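Local atomic coordinates of CBS domain-containing protein (Pyrococcus horikoshii, PDB entry 2YZI), a protein that is of unknown function but carries two CBS domains, modules that in related proteins commonly bind adenosyl compounds and regulate attached or partner proteins. Residues K15-V20 with G112-I117; L32-D37 with F54-I59; I83-N88 with K104-E109. One frame throughout, in Å; residues are numbered along the deposited sequence.

Interaction 1 (K15-V20 with G112-I117)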
loop_
_atom_site.group_PDB
_atom_site.type_symbol
_atom_site.label_atom_id
_atom_site.label_comp_id
_atom_site.label_asym_id
_atom_site.label_seq_id
_atom_site.Cartn_x
_atom_site.Cartn_y
_atom_site.Cartn_z
ATOM N N LYS B 15 -6.629 13.566 -7.981
ATOM C CA LYS B 15 -5.717 14.339 -8.831
ATOM C C LYS B 15 -4.327 14.318 -8.212
ATOM O O LYS B 15 -3.340 14.664 -8.858
ATOM C CB LYS B 15 -6.177 15.800 -8.944
ATOM C CG LYS B 15 -7.324 16.059 -9.912
ATOM C CD LYS B 15 -6.893 15.886 -11.366
ATOM C CE LYS B 15 -7.986 16.371 -12.318
ATOM N NZ LYS B 15 -7.599 16.178 -13.744
ATOM N N LYS B 16 -4.266 13.915 -6.950
ATOM C CA LYS B 16 -3.014 13.851 -6.206
ATOM C C LYS B 16 -2.018 12.874 -6.842
ATOM O O LYS B 16 -1.780 11.788 -6.318
ATOM C CB LYS B 16 -3.308 13.443 -4.760
ATOM C CG LYS B 16 -2.093 13.389 -3.851
ATOM C CD LYS B 16 -2.447 12.744 -2.520
ATOM C CE LYS B 16 -2.294 13.716 -1.373
ATOM N NZ LYS B 16 -0.896 14.206 -1.283
ATOM N N LEU B 17 -1.433 13.275 -7.964
ATOM C CA LEU B 17 -0.469 12.445 -8.682
ATOM C C LEU B 17 0.854 13.196 -8.795
ATOM O O LEU B 17 0.969 14.153 -9.558
ATOM C CB LEU B 17 -1.026 12.118 -10.071
ATOM C CG LEU B 17 -0.119 11.595 -11.182
ATOM C CD1 LEU B 17 0.638 10.357 -10.726
ATOM C CD2 LEU B 17 -0.983 11.293 -12.404
ATOM N N LEU B 18 1.850 12.766 -8.031
ATOM C CA LEU B 18 3.136 13.443 -8.051
ATOM C C LEU B 18 4.161 12.851 -8.993
ATOM O O LEU B 18 4.230 11.644 -9.188
ATOM C CB LEU B 18 3.730 13.521 -6.642
ATOM C CG LEU B 18 3.051 14.543 -5.729
ATOM C CD1 LEU B 18 1.706 14.000 -5.259
ATOM C CD2 LEU B 18 3.939 14.845 -4.548
ATOM N N GLY B 19 4.965 13.729 -9.573
ATOM C CA GLY B 19 5.994 13.297 -10.493
ATOM C C GLY B 19 7.373 13.779 -10.094
ATOM O O GLY B 19 7.523 14.764 -9.367
ATOM N N VAL B 20 8.384 13.058 -10.557
ATOM C CA VAL B 20 9.767 13.411 -10.296
ATOM C C VAL B 20 10.487 13.294 -11.630
ATOM O O VAL B 20 9.991 12.641 -12.546
ATOM C CB VAL B 20 10.425 12.450 -9.275
ATOM C CG1 VAL B 20 9.742 12.586 -7.916
ATOM C CG2 VAL B 20 10.340 11.011 -9.771
ATOM N N GLY B 112 -6.353 9.397 -24.030
ATOM C CA GLY B 112 -4.919 9.225 -24.179
ATOM C C GLY B 112 -4.010 9.805 -23.114
ATOM O O GLY B 112 -2.876 9.361 -22.977
ATOM N N LYS B 113 -4.483 10.792 -22.365
ATOM C CA LYS B 113 -3.653 11.395 -21.333
ATOM C C LYS B 113 -3.964 10.888 -19.924
ATOM O O LYS B 113 -5.079 10.456 -19.638
ATOM C CB LYS B 113 -3.801 12.918 -21.375
ATOM C CG LYS B 113 -3.274 13.567 -22.652
ATOM C CD LYS B 113 -3.510 15.072 -22.640
ATOM C CE LYS B 113 -3.218 15.726 -23.997
ATOM N NZ LYS B 113 -3.523 17.203 -23.985
ATOM N N ILE B 114 -2.973 10.939 -19.043
ATOM C CA ILE B 114 -3.171 10.505 -17.666
ATOM C C ILE B 114 -3.788 11.698 -16.930
ATOM O O ILE B 114 -3.206 12.782 -16.904
ATOM C CB ILE B 114 -1.820 10.089 -17.011
ATOM C CG1 ILE B 114 -1.075 9.119 -17.936
ATOM C CG2 ILE B 114 -2.067 9.407 -15.667
ATOM C CD1 ILE B 114 -1.861 7.868 -18.280
ATOM N N VAL B 115 -4.970 11.507 -16.358
ATOM C CA VAL B 115 -5.657 12.594 -15.668
ATOM C C VAL B 115 -5.792 12.425 -14.169
ATOM O O VAL B 115 -6.180 13.352 -13.467
ATOM C CB VAL B 115 -7.067 12.810 -16.239
ATOM C CG1 VAL B 115 -6.971 13.420 -17.608
ATOM C CG2 VAL B 115 -7.818 11.489 -16.292
ATOM N N GLY B 116 -5.472 11.239 -13.681
ATOM C CA GLY B 116 -5.565 10.989 -12.264
ATOM C C GLY B 116 -5.034 9.613 -11.948
ATOM O O GLY B 116 -4.400 8.977 -12.789
ATOM N N ILE B 117 -5.306 9.159 -10.730
ATOM C CA ILE B 117 -4.865 7.857 -10.275
ATOM C C ILE B 117 -5.840 7.337 -9.230
ATOM O O ILE B 117 -6.419 8.119 -8.475
ATOM C CB ILE B 117 -3.462 7.950 -9.649
ATOM C CG1 ILE B 117 -2.931 6.550 -9.339
ATOM C CG2 ILE B 117 -3.513 8.815 -8.391
ATOM C CD1 ILE B 117 -1.534 6.552 -8.774
#

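Interaction 2 (L32-D37 with F54-I59)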
loop_
_atom_site.group_PDB
_atom_site.type_symbol
_atom_site.label_atom_id
_atom_site.label_comp_id
_atom_site.label_asym_id
_atom_site.label_seq_id
_atom_site.Cartn_x
_atom_site.Cartn_y
_atom_site.Cartn_z
ATOM N N LEU B 32 9.892 12.365 -0.698
ATOM C CA LEU B 32 8.747 13.035 -1.294
ATOM C C LEU B 32 7.477 12.195 -1.102
ATOM O O LEU B 32 6.400 12.732 -0.822
ATOM C CB LEU B 32 9.011 13.272 -2.782
ATOM C CG LEU B 32 7.973 14.027 -3.610
ATOM C CD1 LEU B 32 7.722 15.414 -3.035
ATOM C CD2 LEU B 32 8.481 14.123 -5.046
HETATM N N MSE B 33 7.612 10.877 -1.245
HETATM C CA MSE B 33 6.480 9.966 -1.094
HETATM C C MSE B 33 5.955 9.953 0.335
HETATM O O MSE B 33 4.747 9.916 0.565
HETATM C CB MSE B 33 6.879 8.541 -1.490
HETATM C CG MSE B 33 7.085 8.316 -2.976
HETATM SE SE MSE B 33 7.954 6.590 -3.243
HETATM C CE MSE B 33 6.463 5.587 -3.997
HETATM N N MSE B 34 6.867 9.969 1.298
HETATM C CA MSE B 34 6.465 9.957 2.697
HETATM C C MSE B 34 5.854 11.303 3.070
HETATM O O MSE B 34 4.942 11.362 3.887
HETATM C CB MSE B 34 7.667 9.653 3.599
HETATM C CG MSE B 34 8.324 8.305 3.325
HETATM SE SE MSE B 34 7.067 6.832 3.506
HETATM C CE MSE B 34 8.252 5.326 3.318
ATOM N N GLU B 35 6.346 12.377 2.456
ATOM C CA GLU B 35 5.843 13.720 2.734
ATOM C C GLU B 35 4.400 13.880 2.275
ATOM O O GLU B 35 3.547 14.336 3.031
ATOM C CB GLU B 35 6.703 14.775 2.034
ATOM C CG GLU B 35 6.324 16.221 2.384
ATOM C CD GLU B 35 7.016 17.261 1.512
ATOM O OE1 GLU B 35 8.160 17.019 1.064
ATOM O OE2 GLU B 35 6.421 18.332 1.288
ATOM N N PHE B 36 4.136 13.494 1.033
ATOM C CA PHE B 36 2.804 13.614 0.459
ATOM C C PHE B 36 1.906 12.385 0.555
ATOM O O PHE B 36 0.843 12.332 -0.060
ATOM C CB PHE B 36 2.923 14.100 -0.979
ATOM C CG PHE B 36 3.265 15.556 -1.075
ATOM C CD1 PHE B 36 2.294 16.522 -0.830
ATOM C CD2 PHE B 36 4.561 15.965 -1.342
ATOM C CE1 PHE B 36 2.612 17.876 -0.846
ATOM C CE2 PHE B 36 4.885 17.317 -1.362
ATOM C CZ PHE B 36 3.908 18.272 -1.112
ATOM N N ASP B 37 2.343 11.398 1.327
ATOM C CA ASP B 37 1.548 10.208 1.568
ATOM C C ASP B 37 1.073 9.428 0.340
ATOM O O ASP B 37 -0.099 9.033 0.273
ATOM C CB ASP B 37 0.332 10.601 2.405
ATOM C CG ASP B 37 -0.111 9.506 3.336
ATOM O OD1 ASP B 37 0.664 9.170 4.255
ATOM O OD2 ASP B 37 -1.227 8.978 3.155
ATOM N N PHE B 54 6.715 4.099 -10.871
ATOM C CA PHE B 54 7.257 3.175 -9.882
ATOM C C PHE B 54 6.599 3.319 -8.507
ATOM O O PHE B 54 6.103 4.383 -8.130
ATOM C CB PHE B 54 8.784 3.329 -9.780
ATOM C CG PHE B 54 9.233 4.596 -9.104
ATOM C CD1 PHE B 54 9.274 4.681 -7.713
ATOM C CD2 PHE B 54 9.640 5.699 -9.862
ATOM C CE1 PHE B 54 9.720 5.847 -7.085
ATOM C CE2 PHE B 54 10.088 6.871 -9.244
ATOM C CZ PHE B 54 10.130 6.948 -7.855
ATOM N N THR B 55 6.598 2.218 -7.765
ATOM C CA THR B 55 5.988 2.176 -6.442
ATOM C C THR B 55 7.024 2.012 -5.349
ATOM O O THR B 55 8.219 1.942 -5.616
ATOM C CB THR B 55 5.012 0.999 -6.325
ATOM O OG1 THR B 55 5.746 -0.229 -6.401
ATOM C CG2 THR B 55 3.982 1.045 -7.441
ATOM N N LYS B 56 6.547 1.965 -4.111
ATOM C CA LYS B 56 7.413 1.780 -2.959
ATOM C C LYS B 56 7.922 0.345 -3.033
ATOM O O LYS B 56 9.070 0.049 -2.693
ATOM C CB LYS B 56 6.622 2.000 -1.668
ATOM C CG LYS B 56 6.263 3.459 -1.386
ATOM C CD LYS B 56 5.462 3.600 -0.093
ATOM C CE LYS B 56 5.150 5.065 0.229
ATOM N NZ LYS B 56 4.318 5.241 1.464
ATOM N N SER B 57 7.053 -0.537 -3.507
ATOM C CA SER B 57 7.394 -1.934 -3.642
ATOM C C SER B 57 8.562 -2.099 -4.609
ATOM O O SER B 57 9.458 -2.907 -4.360
ATOM C CB SER B 57 6.184 -2.723 -4.133
ATOM O OG SER B 57 6.413 -4.110 -4.017
ATOM N N ASP B 58 8.553 -1.346 -5.709
ATOM C CA ASP B 58 9.635 -1.433 -6.689
ATOM C C ASP B 58 10.936 -1.059 -6.004
ATOM O O ASP B 58 11.977 -1.658 -6.260
ATOM C CB ASP B 58 9.414 -0.477 -7.867
ATOM C CG ASP B 58 8.160 -0.784 -8.646
ATOM O OD1 ASP B 58 7.880 -1.975 -8.912
ATOM O OD2 ASP B 58 7.455 0.172 -9.011
ATOM N N ILE B 59 10.864 -0.051 -5.140
ATOM C CA ILE B 59 12.025 0.419 -4.397
ATOM C C ILE B 59 12.582 -0.676 -3.489
ATOM O O ILE B 59 13.794 -0.804 -3.352
ATOM C CB ILE B 59 11.665 1.664 -3.561
ATOM C CG1 ILE B 59 11.454 2.851 -4.501
ATOM C CG2 ILE B 59 12.755 1.962 -2.542
ATOM C CD1 ILE B 59 10.815 4.051 -3.858
#

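Interaction 3 (I83-N88 with K104-E109)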
loop_
_atom_site.group_PDB
_atom_site.type_symbol
_atom_site.label_atom_id
_atom_site.label_comp_id
_atom_site.label_asym_id
_atom_site.label_seq_id
_atom_site.Cartn_x
_atom_site.Cartn_y
_atom_site.Cartn_z
ATOM N N ILE B 83 -0.097 0.840 -16.576
ATOM C CA ILE B 83 -1.309 0.038 -16.517
ATOM C C ILE B 83 -2.350 1.065 -16.126
ATOM O O ILE B 83 -2.266 1.680 -15.056
ATOM C CB ILE B 83 -1.227 -1.065 -15.455
ATOM C CG1 ILE B 83 -0.174 -2.090 -15.874
ATOM C CG2 ILE B 83 -2.584 -1.733 -15.283
ATOM C CD1 ILE B 83 -0.444 -2.724 -17.253
ATOM N N THR B 84 -3.328 1.247 -17.003
ATOM C CA THR B 84 -4.348 2.250 -16.792
ATOM C C THR B 84 -5.769 1.754 -16.883
ATOM O O THR B 84 -6.037 0.592 -17.173
ATOM C CB THR B 84 -4.203 3.366 -17.827
ATOM O OG1 THR B 84 -4.466 2.823 -19.124
ATOM C CG2 THR B 84 -2.795 3.945 -17.807
ATOM N N ALA B 85 -6.676 2.682 -16.635
ATOM C CA ALA B 85 -8.095 2.439 -16.689
ATOM C C ALA B 85 -8.669 3.746 -17.197
ATOM O O ALA B 85 -8.151 4.814 -16.894
ATOM C CB ALA B 85 -8.631 2.130 -15.300
ATOM N N ASN B 86 -9.736 3.669 -17.969
ATOM C CA ASN B 86 -10.355 4.865 -18.500
ATOM C C ASN B 86 -11.275 5.527 -17.459
ATOM O O ASN B 86 -11.853 4.849 -16.606
ATOM C CB ASN B 86 -11.125 4.486 -19.755
ATOM C CG ASN B 86 -11.730 5.669 -20.436
ATOM O OD1 ASN B 86 -12.862 6.064 -20.137
ATOM N ND2 ASN B 86 -10.976 6.261 -21.357
ATOM N N VAL B 87 -11.410 6.850 -17.529
ATOM C CA VAL B 87 -12.256 7.584 -16.578
ATOM C C VAL B 87 -13.664 7.011 -16.471
ATOM O O VAL B 87 -14.272 7.050 -15.404
ATOM C CB VAL B 87 -12.379 9.097 -16.939
ATOM C CG1 VAL B 87 -11.039 9.779 -16.795
ATOM C CG2 VAL B 87 -12.888 9.261 -18.361
ATOM N N ASN B 88 -14.174 6.473 -17.576
ATOM C CA ASN B 88 -15.522 5.913 -17.601
ATOM C C ASN B 88 -15.642 4.444 -17.214
ATOM O O ASN B 88 -16.749 3.933 -17.095
ATOM C CB ASN B 88 -16.151 6.134 -18.976
ATOM C CG ASN B 88 -16.479 7.585 -19.231
ATOM O OD1 ASN B 88 -16.407 8.056 -20.363
ATOM N ND2 ASN B 88 -16.853 8.301 -18.181
ATOM N N LYS B 104 -1.520 -1.784 -6.510
ATOM C CA LYS B 104 -2.162 -0.994 -5.465
ATOM C C LYS B 104 -2.498 0.404 -5.966
ATOM O O LYS B 104 -3.156 1.182 -5.272
ATOM C CB LYS B 104 -1.239 -0.879 -4.252
ATOM C CG LYS B 104 -0.935 -2.190 -3.563
ATOM C CD LYS B 104 -0.136 -1.956 -2.288
ATOM C CE LYS B 104 -0.046 -3.220 -1.452
ATOM N NZ LYS B 104 0.598 -2.953 -0.135
ATOM N N HIS B 105 -2.027 0.719 -7.169
ATOM C CA HIS B 105 -2.266 2.024 -7.775
ATOM C C HIS B 105 -2.483 1.819 -9.266
ATOM O O HIS B 105 -1.791 1.020 -9.887
ATOM C CB HIS B 105 -1.055 2.952 -7.582
ATOM C CG HIS B 105 -0.193 2.602 -6.408
ATOM N ND1 HIS B 105 0.510 1.418 -6.326
ATOM C CD2 HIS B 105 0.079 3.278 -5.267
ATOM C CE1 HIS B 105 1.175 1.381 -5.186
ATOM N NE2 HIS B 105 0.931 2.497 -4.525
ATOM N N ILE B 106 -3.440 2.536 -9.839
ATOM C CA ILE B 106 -3.703 2.430 -11.271
ATOM C C ILE B 106 -3.955 3.819 -11.856
ATOM O O ILE B 106 -4.819 4.557 -11.385
ATOM C CB ILE B 106 -4.910 1.493 -11.559
ATOM C CG1 ILE B 106 -5.014 1.235 -13.061
ATOM C CG2 ILE B 106 -6.199 2.096 -11.010
ATOM C CD1 ILE B 106 -5.973 0.121 -13.444
ATOM N N LEU B 107 -3.175 4.180 -12.873
ATOM C CA LEU B 107 -3.312 5.489 -13.510
ATOM C C LEU B 107 -4.620 5.588 -14.289
ATOM O O LEU B 107 -5.058 4.620 -14.909
ATOM C CB LEU B 107 -2.118 5.760 -14.437
ATOM C CG LEU B 107 -0.776 5.993 -13.730
ATOM C CD1 LEU B 107 0.362 6.079 -14.721
ATOM C CD2 LEU B 107 -0.865 7.270 -12.927
ATOM N N ILE B 108 -5.256 6.754 -14.238
ATOM C CA ILE B 108 -6.504 6.952 -14.950
ATOM C C ILE B 108 -6.246 7.724 -16.235
ATOM O O ILE B 108 -5.508 8.710 -16.266
ATOM C CB ILE B 108 -7.540 7.696 -14.089
ATOM C CG1 ILE B 108 -7.711 6.983 -12.732
ATOM C CG2 ILE B 108 -8.874 7.750 -14.822
ATOM C CD1 ILE B 108 -8.134 5.519 -12.826
ATOM N N GLU B 109 -6.870 7.251 -17.306
ATOM C CA GLU B 109 -6.700 7.840 -18.618
ATOM C C GLU B 109 -7.993 8.358 -19.217
ATOM O O GLU B 109 -9.072 7.831 -18.959
ATOM C CB GLU B 109 -6.066 6.791 -19.542
ATOM C CG GLU B 109 -6.149 7.070 -21.031
ATOM C CD GLU B 109 -7.437 6.565 -21.650
ATOM O OE1 GLU B 109 -7.977 5.549 -21.153
ATOM O OE2 GLU B 109 -7.897 7.175 -22.643
HETATM O O HOH W 1 -7.230 2.980 -20.060
#

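Interaction 1 (K15-V20 with G112-I117)
K15 and G116 bring the two backbones within 4.8 Å, CA to CA, where the loop that leads into strand 19-20 passes the strand that starts at K113. In this tandem CBS protein the contact joins the two CBS domains: 15-20 belongs to the first, 112-117 to the second, with 91 residues between them. K16 is the centre of an inverse gamma turn, which bends the chain between the side chains of K15 and L17. L17 points toward the strand, and its CD2 lies 3.9 Å from I114 CG2, the two side chains crossing at about a right angle; L107 and V42 also touch L17, so it sits between the two sheets. I117 adds its CG2, 4.0 Å from K16 O and 4.5 Å from L17 CB. The amine of K16 leaves this contact and bonds to F36 O. K15 starts away from the strand, but a bend at chi2 (-70°) brings its outer chain back along V115, with CD 3.4 Å from V115 O. The sole hydrogen bond between the segments lies here: K15 NZ donates to V115 O at 3.2 Å, in the carbonyl plane and on a lone pair, with a C=O...N angle of 140°.

Interaction 2 (L32-D37 with F54-I59)
This is a largely apolar contact of a helix end with a strand-helix junction inside the first CBS domain, where the C-terminal turn of helix 26-35 faces the passage from strand 50-55 into helix 56-64. M33, a selenomethionine, carries most of it. Its chain is bent at chi3 (109°), which lays CE beside the start of the second helix: CE is 3.4 Å from K56 CG, closer than usual carbon packing, and 3.9 Å from T55 C. The M33 and K56 chains run antiparallel, each passing the other's flank. The selenium of M33 reaches I59 CD1 at 3.9 Å and approaches the F54 ring obliquely, 4.3 Å from CE1. M34, also selenomethionine, places SE 3.8 Å from K56 NZ, near the tip of the extended K56 chain, which it crosses at a slant; that amine bonds to S57 OG of the second subunit. The helix start that M33 meets is fixed by a capping box, in which D58 N donates to T55 OG1 at 3.1 Å and T55 N turns to D58 OD2. Around the contact, L41 of strand 40-44 touches both M33 and F54, and I60 of the second subunit packs on M34 and K56, placing the two helices between their own sheet and the dimer partner.

Interaction 3 (I83-N88 with K104-E109)
T84, A85 and N86 pair with L107, I108 and E109 in parallel register, joining the two strands of the beta-alpha-beta unit in the second CBS domain; the short strand axes approach to 4.5 Å at 37°. Backbone hydrogen bonds alternate across them. A85 N donates to L107 O at 3.1 Å, E109 N to A85 O at 2.8 Å, and V87 N to E109 O at 2.9 Å, whereas L107 N to I83 O is weak. On the face of A85 and I108 the contact is apolar: A85 CB is 3.8 Å from I106 CD1, and V94 of helix 91-101 touches A85 and I106. Beyond the strand end, V87 CG1 meets I108 CG2 at 3.6 Å. The face of T84, N86 and E109, which L107 shares, carries the polar side-chain contacts. With CG anti to the backbone N (chi1 -176°), N86 sends ND2 across to E109 OE1 at 3.1 Å, from above the carboxylate plane, the two flat groups turned 55° apart. N86 OD1 meanwhile accepts from N88 N in an Asx turn. Replacing N86 with an alanine would probably leave E109 OE1 without this amide donor and the turn at N88 without its side-chain acceptor. A water bridges T84 OG1 and the same OE1, while OE2 accepts from G112 N. Donors thus reach both carboxylate oxygens of E109, which likely stabilises its charge and limits its rotation.

Interactions 2 and 3 lie within separate CBS domains, while interaction 1 runs between the domains and closes the chain loop in which both are nested. Interactions 1 and 3 share a sheet: strand 113-119 pairs with strand 105-110, V115 N and G116 O both bonding to I108. Interaction 2 connects to interaction 1 through K16 NZ on F36 O and through L18 and V20 packing against helix 26-35. All three are partly buried, but interaction 1 alone includes exposed touching residues, beside two buried ones. Chemistry follows place: backbone bonds plus a polar side-chain network in interaction 3, side-chain packing near the dimer partner in interaction 2, and one lysine bond with sparse apolar contacts in interaction 1.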